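Long-range contacts in protoporphyrinogen oxidase (Exiguobacterium sibiricum, PDB 3LOV), which probably catalyses the FAD-dependent oxidation of coproporphyrinogen III to coproporphyrin III, with oxygen as electron acceptor, on the bacterial route to heme b: residues 310-315 and 402-407; 342-347 and 361-366; 256-261 and 270-275. One frame throughout, in Å; residues are numbered along the deposited sequence.

Interaction 1 (310-315 and 402-407). With FAD (flavin-adenine dinucleotide), chain B.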
loop_
_atom_site.group_PDB
_atom_site.type_symbol
_atom_site.label_atom_id
_atom_site.label_comp_id
_atom_site.label_asym_id
_atom_site.label_seq_id
_atom_site.Cartn_x
_atom_site.Cartn_y
_atom_site.Cartn_z
ATOM N N THR A 310 10.001 1.086 -5.489
ATOM C CA THR A 310 10.405 0.231 -4.398
ATOM C C THR A 310 10.941 -1.074 -4.978
ATOM O O THR A 310 10.391 -1.585 -5.956
ATOM C CB THR A 310 9.197 -0.111 -3.448
ATOM O OG1 THR A 310 8.556 1.096 -2.998
ATOM C CG2 THR A 310 9.666 -0.940 -2.220
ATOM N N ALA A 311 12.026 -1.585 -4.402
ATOM C CA ALA A 311 12.428 -2.992 -4.590
ATOM C C ALA A 311 12.236 -3.791 -3.287
ATOM O O ALA A 311 12.485 -3.281 -2.178
ATOM C CB ALA A 311 13.869 -3.094 -5.032
ATOM N N THR A 312 11.791 -5.039 -3.417
ATOM C CA THR A 312 11.864 -5.971 -2.310
ATOM C C THR A 312 12.986 -6.963 -2.616
ATOM O O THR A 312 13.138 -7.442 -3.751
ATOM C CB THR A 312 10.518 -6.682 -2.034
ATOM O OG1 THR A 312 10.148 -7.474 -3.165
ATOM C CG2 THR A 312 9.402 -5.651 -1.716
ATOM N N VAL A 313 13.807 -7.226 -1.605
ATOM C CA VAL A 313 14.956 -8.102 -1.758
ATOM C C VAL A 313 14.818 -9.135 -0.638
ATOM O O VAL A 313 14.897 -8.795 0.529
ATOM C CB VAL A 313 16.297 -7.329 -1.709
ATOM C CG1 VAL A 313 17.502 -8.312 -1.911
ATOM C CG2 VAL A 313 16.302 -6.204 -2.759
ATOM N N THR A 314 14.516 -10.367 -1.019
ATOM C CA THR A 314 14.224 -11.422 -0.073
ATOM C C THR A 314 15.407 -12.356 -0.074
ATOM O O THR A 314 15.860 -12.757 -1.126
ATOM C CB THR A 314 12.945 -12.206 -0.435
ATOM O OG1 THR A 314 11.787 -11.379 -0.202
ATOM C CG2 THR A 314 12.852 -13.473 0.422
HETATM N N MSE A 315 15.927 -12.655 1.116
HETATM C CA MSE A 315 17.070 -13.575 1.275
HETATM C C MSE A 315 16.659 -14.802 2.089
HETATM O O MSE A 315 16.182 -14.659 3.217
HETATM C CB MSE A 315 18.202 -12.863 1.997
HETATM C CG MSE A 315 18.905 -11.854 1.137
HETATM SE SE MSE A 315 19.677 -10.437 2.186
HETATM C CE MSE A 315 20.958 -10.065 0.819
ATOM N N ILE A 402 15.703 -13.283 -3.910
ATOM C CA ILE A 402 14.592 -13.012 -4.834
ATOM C C ILE A 402 14.392 -11.503 -4.814
ATOM O O ILE A 402 14.061 -10.909 -3.758
ATOM C CB ILE A 402 13.268 -13.747 -4.399
ATOM C CG1 ILE A 402 13.485 -15.276 -4.283
ATOM C CG2 ILE A 402 12.063 -13.403 -5.382
ATOM C CD1 ILE A 402 12.537 -16.034 -3.203
ATOM N N ILE A 403 14.630 -10.877 -5.970
ATOM C CA ILE A 403 14.542 -9.436 -6.149
ATOM C C ILE A 403 13.301 -9.079 -6.986
ATOM O O ILE A 403 13.072 -9.665 -8.025
ATOM C CB ILE A 403 15.811 -8.887 -6.868
ATOM C CG1 ILE A 403 17.038 -8.937 -5.943
ATOM C CG2 ILE A 403 15.607 -7.465 -7.317
ATOM C CD1 ILE A 403 18.362 -8.643 -6.690
ATOM N N SER A 404 12.494 -8.148 -6.511
ATOM C CA SER A 404 11.325 -7.683 -7.254
ATOM C C SER A 404 11.315 -6.171 -7.234
ATOM O O SER A 404 11.813 -5.560 -6.295
ATOM C CB SER A 404 10.052 -8.212 -6.622
ATOM O OG SER A 404 10.159 -9.614 -6.465
ATOM N N ARG A 405 10.789 -5.571 -8.291
ATOM C CA ARG A 405 10.865 -4.116 -8.483
ATOM C C ARG A 405 9.481 -3.617 -8.838
ATOM O O ARG A 405 8.879 -4.102 -9.786
ATOM C CB ARG A 405 11.849 -3.732 -9.609
ATOM C CG ARG A 405 13.338 -3.904 -9.254
ATOM C CD ARG A 405 14.248 -3.580 -10.443
ATOM N NE ARG A 405 15.666 -3.652 -10.094
ATOM C CZ ARG A 405 16.395 -4.757 -10.092
ATOM N NH1 ARG A 405 15.850 -5.921 -10.427
ATOM N NH2 ARG A 405 17.690 -4.695 -9.771
ATOM N N LEU A 406 8.995 -2.655 -8.068
ATOM C CA LEU A 406 7.684 -2.072 -8.257
ATOM C C LEU A 406 7.878 -0.618 -8.658
ATOM O O LEU A 406 7.955 0.283 -7.784
ATOM C CB LEU A 406 6.888 -2.228 -6.980
ATOM C CG LEU A 406 6.744 -3.713 -6.580
ATOM C CD1 LEU A 406 7.801 -4.181 -5.515
ATOM C CD2 LEU A 406 5.367 -3.924 -6.086
HETATM N N MSE A 407 8.044 -0.414 -9.976
HETATM C CA MSE A 407 8.333 0.906 -10.535
HETATM C C MSE A 407 7.132 1.872 -10.352
HETATM O O MSE A 407 5.987 1.504 -10.628
HETATM C CB MSE A 407 8.688 0.824 -12.038
HETATM C CG MSE A 407 9.955 0.025 -12.404
HETATM SE SE MSE A 407 11.457 0.224 -11.186
HETATM C CE MSE A 407 11.932 2.089 -11.392
HETATM P PA FAD B . -1.313 -2.553 -10.538
HETATM O O1A FAD B . -1.114 -3.725 -9.636
HETATM O O2A FAD B . -0.171 -1.638 -10.780
HETATM O O5B FAD B . -1.841 -3.089 -11.940
HETATM C C5B FAD B . -1.841 -2.302 -13.104
HETATM C C4B FAD B . -2.006 -3.246 -14.301
HETATM O O4B FAD B . -2.224 -2.504 -15.503
HETATM C C3B FAD B . -0.778 -4.115 -14.475
HETATM O O3B FAD B . -1.121 -5.475 -14.678
HETATM C C2B FAD B . -0.136 -3.476 -15.691
HETATM O O2B FAD B . 0.580 -4.371 -16.465
HETATM C C1B FAD B . -1.331 -2.972 -16.473
HETATM N N9A FAD B . -1.054 -1.895 -17.436
HETATM C C8A FAD B . -0.169 -0.840 -17.404
HETATM N N7A FAD B . -0.284 -0.104 -18.538
HETATM C C5A FAD B . -1.247 -0.692 -19.311
HETATM C C6A FAD B . -1.811 -0.390 -20.553
HETATM N N6A FAD B . -1.440 0.691 -21.234
HETATM N N1A FAD B . -2.796 -1.210 -21.077
HETATM C C2A FAD B . -3.254 -2.293 -20.366
HETATM N N3A FAD B . -2.715 -2.575 -19.124
HETATM C C4A FAD B . -1.725 -1.807 -18.627
HETATM N N1 FAD B . -1.292 -2.937 -0.359
HETATM C C2 FAD B . -1.761 -3.646 0.713
HETATM O O2 FAD B . -2.974 -3.685 0.960
HETATM N N3 FAD B . -0.877 -4.297 1.534
HETATM C C4 FAD B . 0.455 -4.251 1.336
HETATM O O4 FAD B . 1.180 -4.879 2.085
HETATM C C4X FAD B . 0.962 -3.516 0.285
HETATM N N5 FAD B . 2.327 -3.503 0.048
HETATM C C5X FAD B . 2.808 -2.769 -1.039
HETATM C C6 FAD B . 4.185 -2.707 -1.277
HETATM C C7 FAD B . 4.683 -1.970 -2.365
HETATM C C7M FAD B . 6.160 -1.916 -2.621
HETATM C C8 FAD B . 3.800 -1.319 -3.246
HETATM C C8M FAD B . 4.293 -0.501 -4.426
HETATM C C9 FAD B . 2.427 -1.386 -3.028
HETATM C C9A FAD B . 1.913 -2.102 -1.923
HETATM N N10 FAD B . 0.533 -2.170 -1.700
HETATM C C10 FAD B . 0.066 -2.875 -0.583
HETATM C "C1'" FAD B . -0.485 -1.475 -2.573
HETATM C "C2'" FAD B . -1.025 -2.493 -3.608
HETATM O "O2'" FAD B . 0.019 -2.892 -4.415
HETATM C "C3'" FAD B . -2.139 -1.921 -4.496
HETATM O "O3'" FAD B . -3.293 -1.846 -3.669
HETATM C "C4'" FAD B . -2.523 -2.774 -5.732
HETATM O "O4'" FAD B . -1.524 -3.651 -6.217
HETATM C "C5'" FAD B . -2.881 -1.900 -6.919
HETATM O "O5'" FAD B . -3.364 -2.716 -7.956
HETATM P P FAD B . -3.869 -2.037 -9.289
HETATM O O1P FAD B . -4.604 -0.747 -9.037
HETATM O O2P FAD B . -4.555 -3.003 -10.225
HETATM O O3P FAD B . -2.486 -1.580 -10.033
HETATM O O HOH W 1 6.672 1.937 -5.199
HETATM O O HOH W 2 11.315 -9.850 -3.964
#
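Ile-402, Thr-310 and Thr-312 lose the most surface where the outermost strand 400-411 runs antiparallel to strand 307-318. Ile-402 faces Thr-314 in a hydrogen-bonded pair, with CB of Ile-402 4.3 Å from CB of Thr-314. In the next such pair Thr-312 meets Ser-404. Its chi1 of 63° sets OG1 between the backbone N and the carbonyl carbon, bringing Thr-312 OG1 to 3.5 Å from Ser-404 CB. The two hydroxyls are joined through a water that donates to Thr-312 OG1 (2.8 Å) and to Ile-402 O, and is hydrogen-bonded to Ser-404 OG. Arg-57 supplies further partners, its carbonyl O for Thr-312 OG1 and NH1 for Ser-404 OG. At the flavin end the Thr-310 and Leu-406 pair is uneven: Leu-406 N lies 2.7 Å from Thr-310 O, whereas Thr-310 N stands 3.2 Å from Leu-406 O and 39° out of its carbonyl plane. A second water is hydrogen-bonded to Thr-310 OG1 and donates weakly to Leu-406 O. Thr-310 CB packs 3.6 Å from FAD C7M. Leu-406 CD2 approaches FAD C8M at 4.0 Å, while Leu-406 CD1 lies 3.7 Å from Thr-310 O and close to C7M. Lacking both branches, an alanine here would probably leave C7M and C8M less packed and Thr-310 O less covered. Carbon contacts to the dimethylbenzene edge are thus added to a face that still carries a hydrated hydroxyl.

Interaction 2 (342-347 and 361-366)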
loop_
_atom_site.group_PDB
_atom_site.type_symbol
_atom_site.label_atom_id
_atom_site.label_comp_id
_atom_site.label_asym_id
_atom_site.label_seq_id
_atom_site.Cartn_x
_atom_site.Cartn_y
_atom_site.Cartn_z
ATOM N N ALA A 342 13.207 -0.823 5.523
ATOM C CA ALA A 342 12.558 -1.770 6.443
ATOM C C ALA A 342 13.037 -3.157 6.101
ATOM O O ALA A 342 13.567 -3.372 5.016
ATOM C CB ALA A 342 11.002 -1.697 6.351
ATOM N N CYS A 343 12.903 -4.080 7.041
ATOM C CA CYS A 343 13.181 -5.499 6.812
ATOM C C CYS A 343 12.250 -6.343 7.664
ATOM O O CYS A 343 11.958 -5.979 8.807
ATOM C CB CYS A 343 14.598 -5.872 7.174
ATOM S SG CYS A 343 15.029 -7.595 6.741
ATOM N N THR A 344 11.787 -7.458 7.106
ATOM C CA THR A 344 10.890 -8.353 7.832
ATOM C C THR A 344 11.488 -9.748 7.886
ATOM O O THR A 344 12.086 -10.207 6.904
ATOM C CB THR A 344 9.542 -8.470 7.131
ATOM O OG1 THR A 344 8.966 -7.173 6.999
ATOM C CG2 THR A 344 8.612 -9.394 7.905
ATOM N N ALA A 345 11.337 -10.384 9.051
ATOM C CA ALA A 345 11.647 -11.785 9.228
ATOM C C ALA A 345 10.383 -12.520 8.834
ATOM O O ALA A 345 9.536 -12.809 9.677
ATOM C CB ALA A 345 12.034 -12.087 10.690
ATOM N N ILE A 346 10.253 -12.757 7.531
ATOM C CA ILE A 346 9.082 -13.378 6.932
ATOM C C ILE A 346 8.659 -14.652 7.667
ATOM O O ILE A 346 7.469 -14.888 7.914
ATOM C CB ILE A 346 9.386 -13.795 5.467
ATOM C CG1 ILE A 346 9.424 -12.597 4.506
ATOM C CG2 ILE A 346 8.362 -14.820 4.978
ATOM C CD1 ILE A 346 8.501 -11.458 4.823
ATOM N N ASP A 347 9.638 -15.497 7.993
ATOM C CA ASP A 347 9.314 -16.772 8.655
ATOM C C ASP A 347 8.798 -16.577 10.088
ATOM O O ASP A 347 8.138 -17.445 10.626
ATOM C CB ASP A 347 10.527 -17.703 8.653
ATOM C CG ASP A 347 11.700 -17.111 9.412
ATOM O OD1 ASP A 347 12.324 -16.158 8.895
ATOM O OD2 ASP A 347 11.972 -17.587 10.525
ATOM N N ARG A 361 13.049 -10.234 4.287
ATOM C CA ARG A 361 12.592 -9.415 3.132
ATOM C C ARG A 361 12.876 -7.944 3.437
ATOM O O ARG A 361 12.276 -7.383 4.342
ATOM C CB ARG A 361 11.097 -9.608 2.777
ATOM C CG ARG A 361 10.718 -8.901 1.427
ATOM C CD ARG A 361 9.382 -9.292 0.790
ATOM N NE ARG A 361 8.247 -8.640 1.417
ATOM C CZ ARG A 361 7.118 -8.268 0.790
ATOM N NH1 ARG A 361 6.924 -8.485 -0.511
ATOM N NH2 ARG A 361 6.173 -7.662 1.478
ATOM N N ALA A 362 13.846 -7.368 2.732
ATOM C CA ALA A 362 14.184 -5.953 2.866
ATOM C C ALA A 362 13.474 -5.134 1.777
ATOM O O ALA A 362 13.247 -5.606 0.675
ATOM C CB ALA A 362 15.702 -5.735 2.836
ATOM N N PHE A 363 13.079 -3.915 2.131
ATOM C CA PHE A 363 12.522 -2.951 1.189
ATOM C C PHE A 363 13.545 -1.842 0.946
ATOM O O PHE A 363 14.281 -1.439 1.874
ATOM C CB PHE A 363 11.252 -2.329 1.757
ATOM C CG PHE A 363 10.104 -3.294 1.876
ATOM C CD1 PHE A 363 10.075 -4.240 2.880
ATOM C CD2 PHE A 363 9.034 -3.226 1.002
ATOM C CE1 PHE A 363 9.000 -5.120 3.001
ATOM C CE2 PHE A 363 7.943 -4.119 1.120
ATOM C CZ PHE A 363 7.930 -5.041 2.107
ATOM N N VAL A 364 13.593 -1.361 -0.295
ATOM C CA VAL A 364 14.487 -0.257 -0.709
ATOM C C VAL A 364 13.671 0.722 -1.551
ATOM O O VAL A 364 12.924 0.294 -2.438
ATOM C CB VAL A 364 15.698 -0.761 -1.568
ATOM C CG1 VAL A 364 16.454 0.435 -2.184
ATOM C CG2 VAL A 364 16.678 -1.623 -0.733
ATOM N N GLY A 365 13.809 2.022 -1.278
ATOM C CA GLY A 365 13.134 3.051 -2.036
ATOM C C GLY A 365 12.323 3.984 -1.157
ATOM O O GLY A 365 11.527 3.526 -0.350
ATOM N N ARG A 366 12.564 5.290 -1.301
ATOM C CA ARG A 366 11.780 6.359 -0.633
ATOM C C ARG A 366 11.456 7.457 -1.623
ATOM O O ARG A 366 12.125 7.564 -2.659
ATOM C CB ARG A 366 12.608 7.014 0.496
ATOM C CG ARG A 366 13.149 6.071 1.546
ATOM C CD ARG A 366 13.924 6.885 2.550
ATOM N NE ARG A 366 14.456 6.066 3.620
ATOM C CZ ARG A 366 13.772 5.711 4.705
ATOM N NH1 ARG A 366 12.528 6.108 4.873
ATOM N NH2 ARG A 366 14.340 4.936 5.609
HETATM O O HOH W 3 7.360 -8.134 4.458
#
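Thr-344 and Arg-361 form the firm end of this antiparallel pairing between strands 340-345 and 357-364. Thr-344 N donates to Arg-361 O and Arg-361 N returns the bond to Thr-344 O, each at 2.8 Å. Beside them Cys-343 and Ala-362 make a close non-hydrogen-bonded pair, in which Cys-343 CA lies 3.2 Å from Arg-361 O as a CA-H...O contact. Where the chain turns into helix 346-349, Ile-346 points back toward the neighbouring strand, and its closest contact there is with the root of the arginine, CD1 of Ile-346 lying 3.8 Å from Arg-361 CB. Packing is thinner toward Ala-342. Phe-363 N donates to Ala-342 O at 3.0 Å, but Ala-342 CB comes no nearer to the ring than 4.4 Å, at Phe-363 CD1. On the same face Thr-344 OG1 and Arg-361 do not meet directly: a water bridges them, accepting from Arg-361 NE at 3.2 Å and lying in the plane of both the guanidinium group and the Phe-363 ring. The arginine chain runs out with CG anti to its backbone N (chi1 -171°) and bends at chi3 (79°), which brings one guanidinium face over Phe-363 CE2, 3.9 Å from the plane and offset toward the rim. Arg-361 NH1 is held by Gly-58 O, and its side chain also touches that of Asp-60, an FAD-binding residue, which may help offset the charge. Backbone bonds thus fix the strands, while water, a ring and a loop carbonyl position a buried cation near the flavin site.

Interaction 3 (256-261 and 270-275). With FAD (flavin-adenine dinucleotide), chain B.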
loop_
_atom_site.group_PDB
_atom_site.type_symbol
_atom_site.label_atom_id
_atom_site.label_comp_id
_atom_site.label_asym_id
_atom_site.label_seq_id
_atom_site.Cartn_x
_atom_site.Cartn_y
_atom_site.Cartn_z
ATOM N N PRO A 256 -1.414 -4.081 -24.701
ATOM C CA PRO A 256 -1.529 -2.779 -24.087
ATOM C C PRO A 256 -2.511 -1.906 -24.828
ATOM O O PRO A 256 -2.656 -2.037 -26.040
ATOM C CB PRO A 256 -0.119 -2.207 -24.204
ATOM C CG PRO A 256 0.513 -2.973 -25.276
ATOM C CD PRO A 256 -0.036 -4.358 -25.129
ATOM N N LEU A 257 -3.199 -1.036 -24.101
ATOM C CA LEU A 257 -4.041 -0.016 -24.723
ATOM C C LEU A 257 -3.103 1.113 -25.085
ATOM O O LEU A 257 -2.346 1.572 -24.236
ATOM C CB LEU A 257 -5.118 0.497 -23.757
ATOM C CG LEU A 257 -5.895 1.737 -24.213
ATOM C CD1 LEU A 257 -6.732 1.354 -25.449
ATOM C CD2 LEU A 257 -6.780 2.357 -23.102
ATOM N N LEU A 258 -3.167 1.544 -26.338
ATOM C CA LEU A 258 -2.228 2.512 -26.916
ATOM C C LEU A 258 -2.852 3.869 -27.194
ATOM O O LEU A 258 -2.137 4.855 -27.285
ATOM C CB LEU A 258 -1.692 1.953 -28.227
ATOM C CG LEU A 258 -0.929 0.640 -28.155
ATOM C CD1 LEU A 258 -0.490 0.168 -29.550
ATOM C CD2 LEU A 258 0.273 0.782 -27.240
ATOM N N ALA A 259 -4.173 3.935 -27.341
ATOM C CA ALA A 259 -4.848 5.189 -27.705
ATOM C C ALA A 259 -6.336 5.009 -27.608
ATOM O O ALA A 259 -6.843 3.895 -27.771
ATOM C CB ALA A 259 -4.489 5.627 -29.123
ATOM N N ILE A 260 -7.033 6.106 -27.331
ATOM C CA ILE A 260 -8.513 6.136 -27.293
ATOM C C ILE A 260 -9.029 7.178 -28.321
ATOM O O ILE A 260 -8.620 8.328 -28.303
ATOM C CB ILE A 260 -9.017 6.479 -25.864
ATOM C CG1 ILE A 260 -8.549 5.404 -24.845
ATOM C CG2 ILE A 260 -10.560 6.610 -25.803
ATOM C CD1 ILE A 260 -8.968 5.686 -23.405
ATOM N N SER A 261 -9.915 6.779 -29.223
ATOM C CA SER A 261 -10.509 7.726 -30.205
ATOM C C SER A 261 -12.001 7.654 -30.199
ATOM O O SER A 261 -12.585 6.626 -29.866
ATOM C CB SER A 261 -10.043 7.379 -31.593
ATOM O OG SER A 261 -8.643 7.237 -31.621
ATOM N N LYS A 270 -7.230 1.582 -29.449
ATOM C CA LYS A 270 -6.105 1.111 -30.247
ATOM C C LYS A 270 -5.188 0.151 -29.499
ATOM O O LYS A 270 -4.727 0.472 -28.416
ATOM C CB LYS A 270 -5.264 2.310 -30.698
ATOM C CG LYS A 270 -4.106 1.924 -31.587
ATOM C CD LYS A 270 -3.168 3.097 -31.780
ATOM C CE LYS A 270 -1.818 2.674 -32.314
ATOM N NZ LYS A 270 -1.646 3.145 -33.673
ATOM N N THR A 271 -4.870 -0.980 -30.122
ATOM C CA THR A 271 -3.930 -1.983 -29.574
ATOM C C THR A 271 -3.038 -2.474 -30.688
ATOM O O THR A 271 -3.317 -2.224 -31.838
ATOM C CB THR A 271 -4.665 -3.219 -29.023
ATOM O OG1 THR A 271 -5.015 -4.112 -30.093
ATOM C CG2 THR A 271 -5.920 -2.839 -28.182
ATOM N N ASP A 272 -2.000 -3.223 -30.374
ATOM C CA ASP A 272 -1.094 -3.766 -31.403
ATOM C C ASP A 272 -1.747 -4.717 -32.402
ATOM O O ASP A 272 -1.244 -4.897 -33.517
ATOM C CB ASP A 272 0.053 -4.510 -30.730
ATOM C CG ASP A 272 1.030 -3.579 -30.053
ATOM O OD1 ASP A 272 1.586 -2.709 -30.766
ATOM O OD2 ASP A 272 1.255 -3.735 -28.823
ATOM N N HIS A 273 -2.851 -5.337 -31.990
ATOM C CA HIS A 273 -3.518 -6.351 -32.784
ATOM C C HIS A 273 -4.924 -5.876 -33.185
ATOM O O HIS A 273 -5.873 -6.650 -33.177
ATOM C CB HIS A 273 -3.588 -7.655 -31.977
ATOM C CG HIS A 273 -2.329 -7.953 -31.210
ATOM N ND1 HIS A 273 -1.140 -8.283 -31.827
ATOM C CD2 HIS A 273 -2.072 -7.948 -29.878
ATOM C CE1 HIS A 273 -0.208 -8.481 -30.909
ATOM N NE2 HIS A 273 -0.749 -8.284 -29.718
ATOM N N GLY A 274 -5.061 -4.602 -33.522
ATOM C CA GLY A 274 -6.348 -4.087 -33.961
ATOM C C GLY A 274 -7.233 -3.524 -32.858
ATOM O O GLY A 274 -7.019 -3.754 -31.669
ATOM N N PRO A 275 -8.247 -2.772 -33.258
ATOM C CA PRO A 275 -8.991 -1.984 -32.313
ATOM C C PRO A 275 -10.012 -2.784 -31.556
ATOM O O PRO A 275 -10.470 -3.809 -32.052
ATOM C CB PRO A 275 -9.681 -0.947 -33.199
ATOM C CG PRO A 275 -9.856 -1.663 -34.520
ATOM C CD PRO A 275 -8.649 -2.529 -34.653
HETATM P PA FAD B . -1.313 -2.553 -10.538
HETATM O O1A FAD B . -1.114 -3.725 -9.636
HETATM O O2A FAD B . -0.171 -1.638 -10.780
HETATM O O5B FAD B . -1.841 -3.089 -11.940
HETATM C C5B FAD B . -1.841 -2.302 -13.104
HETATM C C4B FAD B . -2.006 -3.246 -14.301
HETATM O O4B FAD B . -2.224 -2.504 -15.503
HETATM C C3B FAD B . -0.778 -4.115 -14.475
HETATM O O3B FAD B . -1.121 -5.475 -14.678
HETATM C C2B FAD B . -0.136 -3.476 -15.691
HETATM O O2B FAD B . 0.580 -4.371 -16.465
HETATM C C1B FAD B . -1.331 -2.972 -16.473
HETATM N N9A FAD B . -1.054 -1.895 -17.436
HETATM C C8A FAD B . -0.169 -0.840 -17.404
HETATM N N7A FAD B . -0.284 -0.104 -18.538
HETATM C C5A FAD B . -1.247 -0.692 -19.311
HETATM C C6A FAD B . -1.811 -0.390 -20.553
HETATM N N6A FAD B . -1.440 0.691 -21.234
HETATM N N1A FAD B . -2.796 -1.210 -21.077
HETATM C C2A FAD B . -3.254 -2.293 -20.366
HETATM N N3A FAD B . -2.715 -2.575 -19.124
HETATM C C4A FAD B . -1.725 -1.807 -18.627
HETATM N N1 FAD B . -1.292 -2.937 -0.359
HETATM C C2 FAD B . -1.761 -3.646 0.713
HETATM O O2 FAD B . -2.974 -3.685 0.960
HETATM N N3 FAD B . -0.877 -4.297 1.534
HETATM C C4 FAD B . 0.455 -4.251 1.336
HETATM O O4 FAD B . 1.180 -4.879 2.085
HETATM C C4X FAD B . 0.962 -3.516 0.285
HETATM N N5 FAD B . 2.327 -3.503 0.048
HETATM C C5X FAD B . 2.808 -2.769 -1.039
HETATM C C6 FAD B . 4.185 -2.707 -1.277
HETATM C C7 FAD B . 4.683 -1.970 -2.365
HETATM C C7M FAD B . 6.160 -1.916 -2.621
HETATM C C8 FAD B . 3.800 -1.319 -3.246
HETATM C C8M FAD B . 4.293 -0.501 -4.426
HETATM C C9 FAD B . 2.427 -1.386 -3.028
HETATM C C9A FAD B . 1.913 -2.102 -1.923
HETATM N N10 FAD B . 0.533 -2.170 -1.700
HETATM C C10 FAD B . 0.066 -2.875 -0.583
HETATM C "C1'" FAD B . -0.485 -1.475 -2.573
HETATM C "C2'" FAD B . -1.025 -2.493 -3.608
HETATM O "O2'" FAD B . 0.019 -2.892 -4.415
HETATM C "C3'" FAD B . -2.139 -1.921 -4.496
HETATM O "O3'" FAD B . -3.293 -1.846 -3.669
HETATM C "C4'" FAD B . -2.523 -2.774 -5.732
HETATM O "O4'" FAD B . -1.524 -3.651 -6.217
HETATM C "C5'" FAD B . -2.881 -1.900 -6.919
HETATM O "O5'" FAD B . -3.364 -2.716 -7.956
HETATM P P FAD B . -3.869 -2.037 -9.289
HETATM O O1P FAD B . -4.604 -0.747 -9.037
HETATM O O2P FAD B . -4.555 -3.003 -10.225
HETATM O O3P FAD B . -2.486 -1.580 -10.033
HETATM O O HOH W 4 -1.619 -3.770 -27.846
#
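This is the open end of a beta hairpin, strands 259-263 and 266-270, at the margin of the protein where the adenine of FAD is held. Two backbone bonds close it: Leu-258 N donates to Lys-270 O at 2.8 Å, and Lys-270 N to Ala-259 O at 2.9 Å. The aliphatic part of Lys-270 lies along the neighbouring residues, with CB 3.8 Å from Ala-259 CB and CE 4.0 Å from Leu-258 CD1, before the chain bends at chi4 and carries NZ off. Beyond the strand, Asp-272 crosses two side chains at about a right angle, its OD2 meeting Pro-256 CG and its OD1 Leu-258 CD1. A water ties the loop down there, donating to Pro-256 O (2.7 Å) and to Asp-272 OD2 while accepting from Asp-272 N. The loop is shaped by a type I turn from Thr-271 to Gly-274, with Thr-271 OG1 accepting from His-273 N in an ST turn and donating to Gly-274 O (2.6 Å). On the cofactor side Leu-257 N donates to FAD N1A at 3.1 Å, and Leu-257 O accepts from FAD N6A at 3.3 Å. Such pairing is a common way of recognising adenine, here at the adenine end of the FAD site.

How the interactions relate
Along the chain interaction 3 closes first; interaction 1 then opens, and interaction 2 is nested inside the loop it closes. Interactions 1 and 2 belong to one mixed sheet, in which strands 400-411, 307-318, 357-364 and 340-345 follow one another. Their centres lie about 9 Å apart, and they are probably stitched together by hydrogen bonds such as Val-313 O to Ala-362 N (2.8 Å). Interaction 3 sits in a small separate antiparallel sheet, its centre about 31 Å from that of interaction 1 and about 38 Å from that of interaction 2. Interactions 1 and 3 touch the same FAD, one at its flavin end and the other at its adenine, so the cofactor spans both parts of the fold.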